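Local coordinates for flagellar motor switch protein fliG (Aquifex aeolicus, PDB 3HJL) that probably forms part of the rotor-mounted switch complex at the base of the flagellar basal body, which contacts motor components that determine rotation direction, at residues 9-20 / 39-49; 49-60 / 85-95. All blocks are in the same frame, centred on the assembly; numbering follows the deposited sequence.

Overall arrangement
Both interactions lie in the all-helical N-terminal domain of FliG, on the same side of the chain's centre, with their own centres about 14 Å apart. Interaction 1 crosses helix 7-21 with helix 36-47; interaction 2 sets the extended linker before helix 54-70 and the first part of that helix against the end of helix 78-88 and the start of helix 93-114. Along the chain they follow in series, and Leu49, just after helix 36-47, belongs to both. They also touch directly: Val17 packs on Ile85 and Val88, and Leu20 and Ala46 on Val88. Their apolar parts thus run into one another, joining helices 7-21, 36-47, 54-70 and 78-88, away from the EHPQR motif.

Interaction 1: 9-20 / 39-49; sequences LSKAQKAAVLLL and LQKLFALAKDL
The Phe43 ring meets Leu20 CD2 at its edge, near the ring plane, while Leu19 CD2 approaches Phe43 CE1 obliquely at 4.1 Å. Its own helix supplies the rest: Leu39 O lies over one face, offset toward the rim, and Gln40 CD sits at the edge in plane. The ring borders a nearly perpendicular helix-helix crossing in the all-helical N-terminal domain of FliG, the axes of 9-20 and 39-47 passing 8.3 Å apart at -98°. Small residues at the crossing probably permit this approach: Ala16 CB lies 3.4 Å from Leu42 O and also touches Leu45 CB. Leu42 is a knob in the hole formed by Ala12, Ala15, Ala16 and Leu19. With chi1 at -178°, the Leu19 side chain swings away from its own backbone N and carries CD2 against Leu42 CB at 3.7 Å. Next to it, Leu20 CD1 presses on Ala46 CB at 3.4 Å. Toward the start of helix 7-21, the two methyls of Leu45 divide their work, CD1 on Ala12 CB and CD2 on Leu9 CD1. Leu49 divides likewise: CD1 meets Val17 CG2, and CD2 lies alongside the extended Gln13 chain, which runs the opposite way. No direct hydrogen bond joins the segments; one water bridges them, accepting from Gln13 NE2 at 2.8 Å and donating to Leu45 O at 2.7 Å.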
loop_
_atom_site.group_PDB
_atom_site.type_symbol
_atom_site.label_atom_id
_atom_site.label_comp_id
_atom_site.label_asym_id
_atom_site.label_seq_id
_atom_site.Cartn_x
_atom_site.Cartn_y
_atom_site.Cartn_z
ATOM N N LEU A 9 -39.041 10.682 30.717
ATOM C CA LEU A 9 -38.187 9.484 30.596
ATOM C C LEU A 9 -36.691 9.830 30.410
ATOM O O LEU A 9 -35.839 9.170 30.997
ATOM C CB LEU A 9 -38.675 8.572 29.447
ATOM C CG LEU A 9 -37.824 7.333 29.096
ATOM C CD1 LEU A 9 -37.473 6.500 30.334
ATOM C CD2 LEU A 9 -38.527 6.475 28.052
ATOM N N SER A 10 -36.381 10.858 29.615
ATOM C CA SER A 10 -34.984 11.265 29.412
ATOM C C SER A 10 -34.390 11.979 30.627
ATOM O O SER A 10 -33.190 11.843 30.893
ATOM C CB SER A 10 -34.812 12.137 28.173
ATOM O OG SER A 10 -33.419 12.289 27.885
ATOM N N LYS A 11 -35.203 12.784 31.319
ATOM C CA LYS A 11 -34.774 13.393 32.586
ATOM C C LYS A 11 -34.460 12.290 33.603
ATOM O O LYS A 11 -33.416 12.324 34.247
ATOM C CB LYS A 11 -35.829 14.344 33.131
ATOM C CG LYS A 11 -36.026 15.602 32.277
ATOM C CD LYS A 11 -37.327 16.330 32.618
ATOM C CE LYS A 11 -37.631 17.447 31.609
ATOM N NZ LYS A 11 -38.951 18.116 31.860
ATOM N N ALA A 12 -35.331 11.280 33.688
ATOM C CA ALA A 12 -35.084 10.100 34.543
ATOM C C ALA A 12 -33.841 9.333 34.116
ATOM O O ALA A 12 -33.106 8.830 34.962
ATOM C CB ALA A 12 -36.292 9.179 34.550
ATOM N N GLN A 13 -33.629 9.214 32.806
ATOM C CA GLN A 13 -32.429 8.558 32.261
ATOM C C GLN A 13 -31.141 9.329 32.586
ATOM O O GLN A 13 -30.114 8.717 32.876
ATOM C CB GLN A 13 -32.565 8.330 30.748
ATOM C CG GLN A 13 -33.448 7.124 30.386
ATOM C CD GLN A 13 -33.853 7.066 28.904
ATOM O OE1 GLN A 13 -33.912 8.086 28.211
ATOM N NE2 GLN A 13 -34.172 5.866 28.432
ATOM N N LYS A 14 -31.202 10.659 32.528
ATOM C CA LYS A 14 -30.085 11.508 32.968
ATOM C C LYS A 14 -29.779 11.272 34.443
ATOM O O LYS A 14 -28.629 11.087 34.805
ATOM C CB LYS A 14 -30.381 12.997 32.757
ATOM C CG LYS A 14 -30.149 13.500 31.354
ATOM C CD LYS A 14 -30.339 15.014 31.298
ATOM C CE LYS A 14 -29.855 15.586 29.976
ATOM N NZ LYS A 14 -29.877 17.072 29.980
ATOM N N ALA A 15 -30.813 11.331 35.286
ATOM C CA ALA A 15 -30.678 11.028 36.719
ATOM C C ALA A 15 -29.994 9.669 36.951
ATOM O O ALA A 15 -29.105 9.555 37.800
ATOM C CB ALA A 15 -32.035 11.046 37.388
ATOM N N ALA A 16 -30.415 8.658 36.187
ATOM C CA ALA A 16 -29.829 7.311 36.249
ATOM C C ALA A 16 -28.337 7.315 35.911
ATOM O O ALA A 16 -27.534 6.696 36.612
ATOM C CB ALA A 16 -30.573 6.365 35.305
ATOM N N VAL A 17 -27.978 8.019 34.841
ATOM C CA VAL A 17 -26.588 8.108 34.405
ATOM C C VAL A 17 -25.747 8.912 35.398
ATOM O O VAL A 17 -24.630 8.512 35.713
ATOM C CB VAL A 17 -26.464 8.701 32.979
ATOM C CG1 VAL A 17 -24.998 8.851 32.590
ATOM C CG2 VAL A 17 -27.191 7.804 31.953
ATOM N N LEU A 18 -26.294 10.026 35.896
ATOM C CA LEU A 18 -25.632 10.834 36.929
ATOM C C LEU A 18 -25.328 10.016 38.179
ATOM O O LEU A 18 -24.201 10.054 38.689
ATOM C CB LEU A 18 -26.482 12.051 37.323
ATOM C CG LEU A 18 -26.488 13.285 36.418
ATOM C CD1 LEU A 18 -27.503 14.323 36.944
ATOM C CD2 LEU A 18 -25.089 13.910 36.334
ATOM N N LEU A 19 -26.327 9.273 38.660
ATOM C CA LEU A 19 -26.166 8.411 39.845
ATOM C C LEU A 19 -24.921 7.513 39.729
ATOM O O LEU A 19 -24.128 7.407 40.667
ATOM C CB LEU A 19 -27.422 7.541 40.054
ATOM C CG LEU A 19 -27.466 6.601 41.273
ATOM C CD1 LEU A 19 -27.502 7.399 42.578
ATOM C CD2 LEU A 19 -28.657 5.663 41.180
ATOM N N LEU A 20 -24.747 6.917 38.557
ATOM C CA LEU A 20 -23.638 6.002 38.300
ATOM C C LEU A 20 -22.300 6.681 37.914
ATOM O O LEU A 20 -21.246 6.095 38.131
ATOM C CB LEU A 20 -24.056 5.022 37.204
ATOM C CG LEU A 20 -25.287 4.172 37.543
ATOM C CD1 LEU A 20 -25.875 3.570 36.287
ATOM C CD2 LEU A 20 -24.922 3.099 38.561
ATOM N N LEU A 39 -33.885 3.743 44.105
ATOM C CA LEU A 39 -32.580 3.289 43.602
ATOM C C LEU A 39 -32.713 2.204 42.524
ATOM O O LEU A 39 -31.989 2.235 41.528
ATOM C CB LEU A 39 -31.698 2.780 44.751
ATOM C CG LEU A 39 -31.088 3.845 45.668
ATOM C CD1 LEU A 39 -30.624 3.237 46.993
ATOM C CD2 LEU A 39 -29.935 4.560 44.968
ATOM N N GLN A 40 -33.645 1.269 42.714
ATOM C CA GLN A 40 -33.897 0.213 41.718
ATOM C C GLN A 40 -34.557 0.736 40.435
ATOM O O GLN A 40 -34.309 0.196 39.361
ATOM C CB GLN A 40 -34.731 -0.937 42.312
ATOM C CG GLN A 40 -34.001 -1.786 43.375
ATOM C CD GLN A 40 -32.694 -2.411 42.885
ATOM O OE1 GLN A 40 -31.685 -2.382 43.594
ATOM N NE2 GLN A 40 -32.701 -2.946 41.663
ATOM N N LYS A 41 -35.424 1.743 40.548
ATOM C CA LYS A 41 -35.977 2.386 39.357
ATOM C C LYS A 41 -34.840 3.037 38.564
ATOM O O LYS A 41 -34.774 2.893 37.345
ATOM C CB LYS A 41 -37.054 3.429 39.704
ATOM C CG LYS A 41 -38.419 2.844 40.054
ATOM C CD LYS A 41 -39.547 3.886 39.986
ATOM C CE LYS A 41 -39.472 4.919 41.096
ATOM N NZ LYS A 41 -39.761 4.350 42.438
ATOM N N LEU A 42 -33.925 3.711 39.263
ATOM C CA LEU A 42 -32.764 4.313 38.605
ATOM C C LEU A 42 -31.834 3.275 37.970
ATOM O O LEU A 42 -31.351 3.498 36.863
ATOM C CB LEU A 42 -32.002 5.240 39.552
ATOM C CG LEU A 42 -32.733 6.563 39.843
ATOM C CD1 LEU A 42 -32.129 7.302 41.035
ATOM C CD2 LEU A 42 -32.756 7.463 38.603
ATOM N N PHE A 43 -31.642 2.123 38.619
ATOM C CA PHE A 43 -30.795 1.059 38.037
ATOM C C PHE A 43 -31.444 0.445 36.793
ATOM O O PHE A 43 -30.760 0.220 35.788
ATOM C CB PHE A 43 -30.464 -0.057 39.052
ATOM C CG PHE A 43 -29.660 0.404 40.258
ATOM C CD1 PHE A 43 -28.544 1.232 40.118
ATOM C CD2 PHE A 43 -29.963 -0.087 41.527
ATOM C CE1 PHE A 43 -27.803 1.625 41.232
ATOM C CE2 PHE A 43 -29.229 0.308 42.643
ATOM C CZ PHE A 43 -28.148 1.162 42.495
ATOM N N ALA A 44 -32.761 0.203 36.851
ATOM C CA ALA A 44 -33.490 -0.342 35.699
ATOM C C ALA A 44 -33.473 0.636 34.518
ATOM O O ALA A 44 -33.353 0.219 33.366
ATOM C CB ALA A 44 -34.913 -0.718 36.084
ATOM N N LEU A 45 -33.555 1.935 34.814
ATOM C CA LEU A 45 -33.425 2.976 33.780
ATOM C C LEU A 45 -32.059 2.925 33.068
ATOM O O LEU A 45 -32.000 3.018 31.846
ATOM C CB LEU A 45 -33.657 4.378 34.375
ATOM C CG LEU A 45 -35.107 4.730 34.704
ATOM C CD1 LEU A 45 -35.172 5.888 35.664
ATOM C CD2 LEU A 45 -35.903 5.022 33.452
ATOM N N ALA A 46 -30.977 2.783 33.841
ATOM C CA ALA A 46 -29.620 2.734 33.279
ATOM C C ALA A 46 -29.418 1.476 32.435
ATOM O O ALA A 46 -28.901 1.554 31.319
ATOM C CB ALA A 46 -28.574 2.805 34.381
ATOM N N LYS A 47 -29.853 0.334 32.975
ATOM C CA LYS A 47 -29.776 -0.959 32.284
ATOM C C LYS A 47 -30.558 -0.984 30.964
ATOM O O LYS A 47 -30.137 -1.631 30.009
ATOM C CB LYS A 47 -30.299 -2.084 33.203
ATOM C CG LYS A 47 -30.059 -3.494 32.661
ATOM C CD LYS A 47 -30.578 -4.574 33.597
ATOM C CE LYS A 47 -30.335 -5.974 33.003
ATOM N NZ LYS A 47 -30.986 -7.057 33.800
ATOM N N ASP A 48 -31.687 -0.279 30.917
ATOM C CA ASP A 48 -32.551 -0.269 29.737
ATOM C C ASP A 48 -32.249 0.900 28.765
ATOM O O ASP A 48 -33.037 1.167 27.855
ATOM C CB ASP A 48 -34.017 -0.225 30.204
ATOM C CG ASP A 48 -34.995 -0.687 29.139
ATOM O OD1 ASP A 48 -34.811 -1.791 28.583
ATOM O OD2 ASP A 48 -35.973 0.044 28.886
ATOM N N LEU A 49 -31.110 1.575 28.934
ATOM C CA LEU A 49 -30.731 2.677 28.035
ATOM C C LEU A 49 -30.505 2.204 26.596
ATOM O O LEU A 49 -29.969 1.115 26.367
ATOM C CB LEU A 49 -29.451 3.373 28.510
ATOM C CG LEU A 49 -29.493 4.324 29.708
ATOM C CD1 LEU A 49 -28.055 4.678 30.131
ATOM C CD2 LEU A 49 -30.275 5.591 29.396
HETATM O O HOH W 1 -34.000 3.645 30.103
#

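Interaction 2: 49-60 / 85-95; sequences LESVPEEEIENI and IKKVIPPTLAE
Ile57 and Ile89 form the tight centre of this contact, their side chains sliding past each other in opposite directions so that Ile57 CD1 reaches Ile89 CG2 at 3.7 Å. The same CG2 methyl also receives Val52 CG2, while Ile57 CG2 lies on the aliphatic part of Lys86, 3.6 Å from its CG. Farther along, Leu49 CD1 packs on Val88 CG1, and Pro90 CG rests near Leu49 O. The extended linker 49-53 is tied more lightly to the chain at Pro90: Val52 N makes a weak hydrogen bond to Pro90 O, which also takes a CA-H...O contact from Ser51.

The outer side is polar and hydrated. One water joins Ser51 OG to Leu93 N, and another donates to both Val52 O and Glu95 OE1. Thr92 and Glu95 form a capping box at the start of helix 93-114: Glu95 N donates to Thr92 OG1, and Thr92 N to Glu95 OE1, 33° out of the carboxylate plane. The other oxygen, Glu95 OE2, turns its syn lone pair to Glu54 N at 2.9 Å (156° at the hydrogen), so one carboxylate serves the first turns of two helices. Thr92 CG2 meanwhile touches the Pro53 ring at CD.

Beyond Glu54, the extended Lys86 chain brings NZ between two acidic residues. Lys86 NZ donates to Glu58 OE2 at 2.9 Å, on the anti side and 21° out of the carboxylate plane; its salt bridge to Glu54 OE2, with NZ 3.4 Å away, is weak. The shared ammonium probably offsets the two negative charges, while the N-H groups at two helix starts probably help stabilise the charge of Glu95.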
loop_
_atom_site.group_PDB
_atom_site.type_symbol
_atom_site.label_atom_id
_atom_site.label_comp_id
_atom_site.label_asym_id
_atom_site.label_seq_id
_atom_site.Cartn_x
_atom_site.Cartn_y
_atom_site.Cartn_z
ATOM N N LEU A 49 -31.110 1.575 28.934
ATOM C CA LEU A 49 -30.731 2.677 28.035
ATOM C C LEU A 49 -30.505 2.204 26.596
ATOM O O LEU A 49 -29.969 1.115 26.367
ATOM C CB LEU A 49 -29.451 3.373 28.510
ATOM C CG LEU A 49 -29.493 4.324 29.708
ATOM C CD1 LEU A 49 -28.055 4.678 30.131
ATOM C CD2 LEU A 49 -30.275 5.591 29.396
ATOM N N GLU A 50 -30.932 3.030 25.639
ATOM C CA GLU A 50 -30.655 2.792 24.227
ATOM C C GLU A 50 -29.170 3.026 23.966
ATOM O O GLU A 50 -28.527 3.806 24.670
ATOM C CB GLU A 50 -31.484 3.722 23.331
ATOM C CG GLU A 50 -32.909 3.257 23.078
ATOM C CD GLU A 50 -33.693 4.246 22.226
ATOM O OE1 GLU A 50 -33.941 3.951 21.032
ATOM O OE2 GLU A 50 -34.011 5.345 22.732
ATOM N N SER A 51 -28.628 2.334 22.964
ATOM C CA SER A 51 -27.229 2.494 22.592
ATOM C C SER A 51 -27.053 3.819 21.847
ATOM O O SER A 51 -27.963 4.258 21.138
ATOM C CB SER A 51 -26.772 1.332 21.711
ATOM O OG SER A 51 -27.570 1.242 20.553
ATOM N N VAL A 52 -25.891 4.454 22.029
ATOM C CA VAL A 52 -25.595 5.751 21.420
ATOM C C VAL A 52 -24.159 5.777 20.890
ATOM O O VAL A 52 -23.252 5.347 21.601
ATOM C CB VAL A 52 -25.729 6.881 22.457
ATOM C CG1 VAL A 52 -25.417 8.228 21.817
ATOM C CG2 VAL A 52 -27.127 6.882 23.080
ATOM N N PRO A 53 -23.948 6.264 19.638
ATOM C CA PRO A 53 -22.596 6.425 19.090
ATOM C C PRO A 53 -21.643 7.174 20.020
ATOM O O PRO A 53 -22.070 8.062 20.755
ATOM C CB PRO A 53 -22.835 7.230 17.814
ATOM C CG PRO A 53 -24.192 6.830 17.381
ATOM C CD PRO A 53 -24.976 6.597 18.628
ATOM N N GLU A 54 -20.366 6.797 19.988
ATOM C CA GLU A 54 -19.358 7.345 20.907
ATOM C C GLU A 54 -19.243 8.870 20.872
ATOM O O GLU A 54 -19.148 9.496 21.924
ATOM C CB GLU A 54 -17.992 6.723 20.625
ATOM C CG GLU A 54 -16.934 7.080 21.652
ATOM C CD GLU A 54 -15.677 6.266 21.495
ATOM O OE1 GLU A 54 -15.390 5.816 20.362
ATOM O OE2 GLU A 54 -14.969 6.088 22.509
ATOM N N GLU A 55 -19.240 9.442 19.665
ATOM C CA GLU A 55 -19.187 10.901 19.460
ATOM C C GLU A 55 -20.379 11.611 20.113
ATOM O O GLU A 55 -20.229 12.702 20.668
ATOM C CB GLU A 55 -19.145 11.231 17.955
ATOM C CG GLU A 55 -18.850 12.710 17.626
ATOM C CD GLU A 55 -18.737 12.987 16.126
ATOM O OE1 GLU A 55 -19.547 12.438 15.345
ATOM O OE2 GLU A 55 -17.855 13.783 15.730
ATOM N N GLU A 56 -21.555 10.989 20.035
ATOM C CA GLU A 56 -22.761 11.516 20.672
ATOM C C GLU A 56 -22.775 11.308 22.201
ATOM O O GLU A 56 -23.390 12.101 22.914
ATOM C CB GLU A 56 -24.018 10.936 20.010
ATOM C CG GLU A 56 -24.140 11.329 18.524
ATOM C CD GLU A 56 -25.279 10.619 17.788
ATOM O OE1 GLU A 56 -26.379 10.480 18.371
ATOM O OE2 GLU A 56 -25.077 10.232 16.609
ATOM N N ILE A 57 -22.117 10.256 22.704
ATOM C CA ILE A 57 -21.989 10.058 24.163
ATOM C C ILE A 57 -21.080 11.129 24.774
ATOM O O ILE A 57 -21.314 11.565 25.904
ATOM C CB ILE A 57 -21.430 8.670 24.538
ATOM C CG1 ILE A 57 -22.430 7.565 24.201
ATOM C CG2 ILE A 57 -21.140 8.602 26.018
ATOM C CD1 ILE A 57 -21.931 6.167 24.537
ATOM N N GLU A 58 -20.047 11.546 24.032
ATOM C CA GLU A 58 -19.178 12.654 24.463
ATOM C C GLU A 58 -19.935 13.988 24.579
ATOM O O GLU A 58 -19.718 14.742 25.524
ATOM C CB GLU A 58 -17.997 12.828 23.509
ATOM C CG GLU A 58 -16.969 11.714 23.586
ATOM C CD GLU A 58 -15.862 11.859 22.555
ATOM O OE1 GLU A 58 -15.658 12.983 22.035
ATOM O OE2 GLU A 58 -15.188 10.844 22.268
ATOM N N ASN A 59 -20.790 14.278 23.600
ATOM C CA ASN A 59 -21.609 15.492 23.608
ATOM C C ASN A 59 -22.639 15.465 24.744
ATOM O O ASN A 59 -22.871 16.483 25.384
ATOM C CB ASN A 59 -22.315 15.680 22.258
ATOM C CG ASN A 59 -21.346 15.955 21.109
ATOM O OD1 ASN A 59 -20.288 16.562 21.292
ATOM N ND2 ASN A 59 -21.721 15.522 19.912
ATOM N N ILE A 60 -23.248 14.301 24.980
ATOM C CA ILE A 60 -24.135 14.081 26.148
ATOM C C ILE A 60 -23.378 14.275 27.472
ATOM O O ILE A 60 -23.895 14.901 28.397
ATOM C CB ILE A 60 -24.728 12.640 26.156
ATOM C CG1 ILE A 60 -25.763 12.466 25.042
ATOM C CG2 ILE A 60 -25.390 12.323 27.502
ATOM C CD1 ILE A 60 -26.144 11.012 24.781
ATOM N N ILE A 85 -19.684 7.812 32.218
ATOM C CA ILE A 85 -20.877 7.895 31.352
ATOM C C ILE A 85 -20.729 6.973 30.128
ATOM O O ILE A 85 -21.704 6.357 29.703
ATOM C CB ILE A 85 -21.172 9.351 30.870
ATOM C CG1 ILE A 85 -21.532 10.258 32.048
ATOM C CG2 ILE A 85 -22.346 9.374 29.865
ATOM C CD1 ILE A 85 -21.638 11.681 31.666
ATOM N N LYS A 86 -19.506 6.853 29.594
ATOM C CA LYS A 86 -19.235 5.930 28.473
ATOM C C LYS A 86 -19.362 4.443 28.837
ATOM O O LYS A 86 -19.569 3.616 27.944
ATOM C CB LYS A 86 -17.866 6.203 27.826
ATOM C CG LYS A 86 -17.844 7.457 26.961
ATOM C CD LYS A 86 -16.538 7.610 26.214
ATOM C CE LYS A 86 -16.655 8.660 25.119
ATOM N NZ LYS A 86 -15.355 8.917 24.427
ATOM N N LYS A 87 -19.236 4.102 30.125
ATOM C CA LYS A 87 -19.461 2.719 30.589
ATOM C C LYS A 87 -20.955 2.417 30.758
ATOM O O LYS A 87 -21.405 1.300 30.499
ATOM C CB LYS A 87 -18.742 2.436 31.921
ATOM C CG LYS A 87 -17.239 2.789 31.994
ATOM C CD LYS A 87 -16.439 2.466 30.720
ATOM C CE LYS A 87 -16.403 0.966 30.404
ATOM N NZ LYS A 87 -15.492 0.661 29.256
ATOM N N VAL A 88 -21.712 3.419 31.194
ATOM C CA VAL A 88 -23.139 3.279 31.444
ATOM C C VAL A 88 -23.926 3.134 30.138
ATOM O O VAL A 88 -24.677 2.176 29.967
ATOM C CB VAL A 88 -23.685 4.513 32.226
ATOM C CG1 VAL A 88 -25.192 4.404 32.438
ATOM C CG2 VAL A 88 -22.961 4.664 33.558
ATOM N N ILE A 89 -23.731 4.089 29.227
ATOM C CA ILE A 89 -24.459 4.133 27.954
ATOM C C ILE A 89 -23.822 3.101 27.005
ATOM O O ILE A 89 -22.660 3.265 26.631
ATOM C CB ILE A 89 -24.387 5.553 27.300
ATOM C CG1 ILE A 89 -24.862 6.640 28.282
ATOM C CG2 ILE A 89 -25.225 5.588 26.014
ATOM C CD1 ILE A 89 -24.804 8.060 27.722
ATOM N N PRO A 90 -24.574 2.038 26.611
ATOM C CA PRO A 90 -23.958 0.962 25.809
ATOM C C PRO A 90 -23.594 1.356 24.367
ATOM O O PRO A 90 -24.110 2.349 23.859
ATOM C CB PRO A 90 -25.035 -0.124 25.803
ATOM C CG PRO A 90 -26.307 0.603 25.991
ATOM C CD PRO A 90 -26.009 1.781 26.853
ATOM N N PRO A 91 -22.695 0.582 23.719
ATOM C CA PRO A 91 -22.301 0.882 22.352
ATOM C C PRO A 91 -23.302 0.336 21.331
ATOM O O PRO A 91 -24.086 -0.557 21.650
ATOM C CB PRO A 91 -20.957 0.170 22.223
ATOM C CG PRO A 91 -21.077 -1.003 23.102
ATOM C CD PRO A 91 -21.997 -0.617 24.226
ATOM N N THR A 92 -23.254 0.871 20.113
ATOM C CA THR A 92 -24.184 0.494 19.042
ATOM C C THR A 92 -23.731 -0.809 18.368
ATOM O O THR A 92 -22.573 -1.214 18.509
ATOM C CB THR A 92 -24.264 1.603 17.961
ATOM O OG1 THR A 92 -23.001 1.715 17.302
ATOM C CG2 THR A 92 -24.610 2.940 18.572
ATOM N N LEU A 93 -24.651 -1.460 17.650
ATOM C CA LEU A 93 -24.334 -2.677 16.870
ATOM C C LEU A 93 -23.254 -2.409 15.840
ATOM O O LEU A 93 -22.418 -3.267 15.597
ATOM C CB LEU A 93 -25.579 -3.245 16.139
ATOM C CG LEU A 93 -26.520 -4.186 16.895
ATOM C CD1 LEU A 93 -27.751 -4.517 16.041
ATOM C CD2 LEU A 93 -25.800 -5.458 17.285
ATOM N N ALA A 94 -23.312 -1.234 15.208
ATOM C CA ALA A 94 -22.298 -0.799 14.242
ATOM C C ALA A 94 -20.902 -0.798 14.866
ATOM O O ALA A 94 -19.958 -1.311 14.270
ATOM C CB ALA A 94 -22.629 0.577 13.734
ATOM N N GLU A 95 -20.787 -0.226 16.066
ATOM C CA GLU A 95 -19.509 -0.205 16.803
ATOM C C GLU A 95 -19.041 -1.601 17.193
ATOM O O GLU A 95 -17.852 -1.893 17.109
ATOM C CB GLU A 95 -19.610 0.702 18.032
ATOM C CG GLU A 95 -19.701 2.174 17.635
ATOM C CD GLU A 95 -19.990 3.119 18.789
ATOM O OE1 GLU A 95 -20.601 2.702 19.795
ATOM O OE2 GLU A 95 -19.633 4.307 18.656
HETATM O O HOH W 2 -27.398 -0.478 18.243
HETATM O O HOH W 3 -20.807 4.169 22.260
#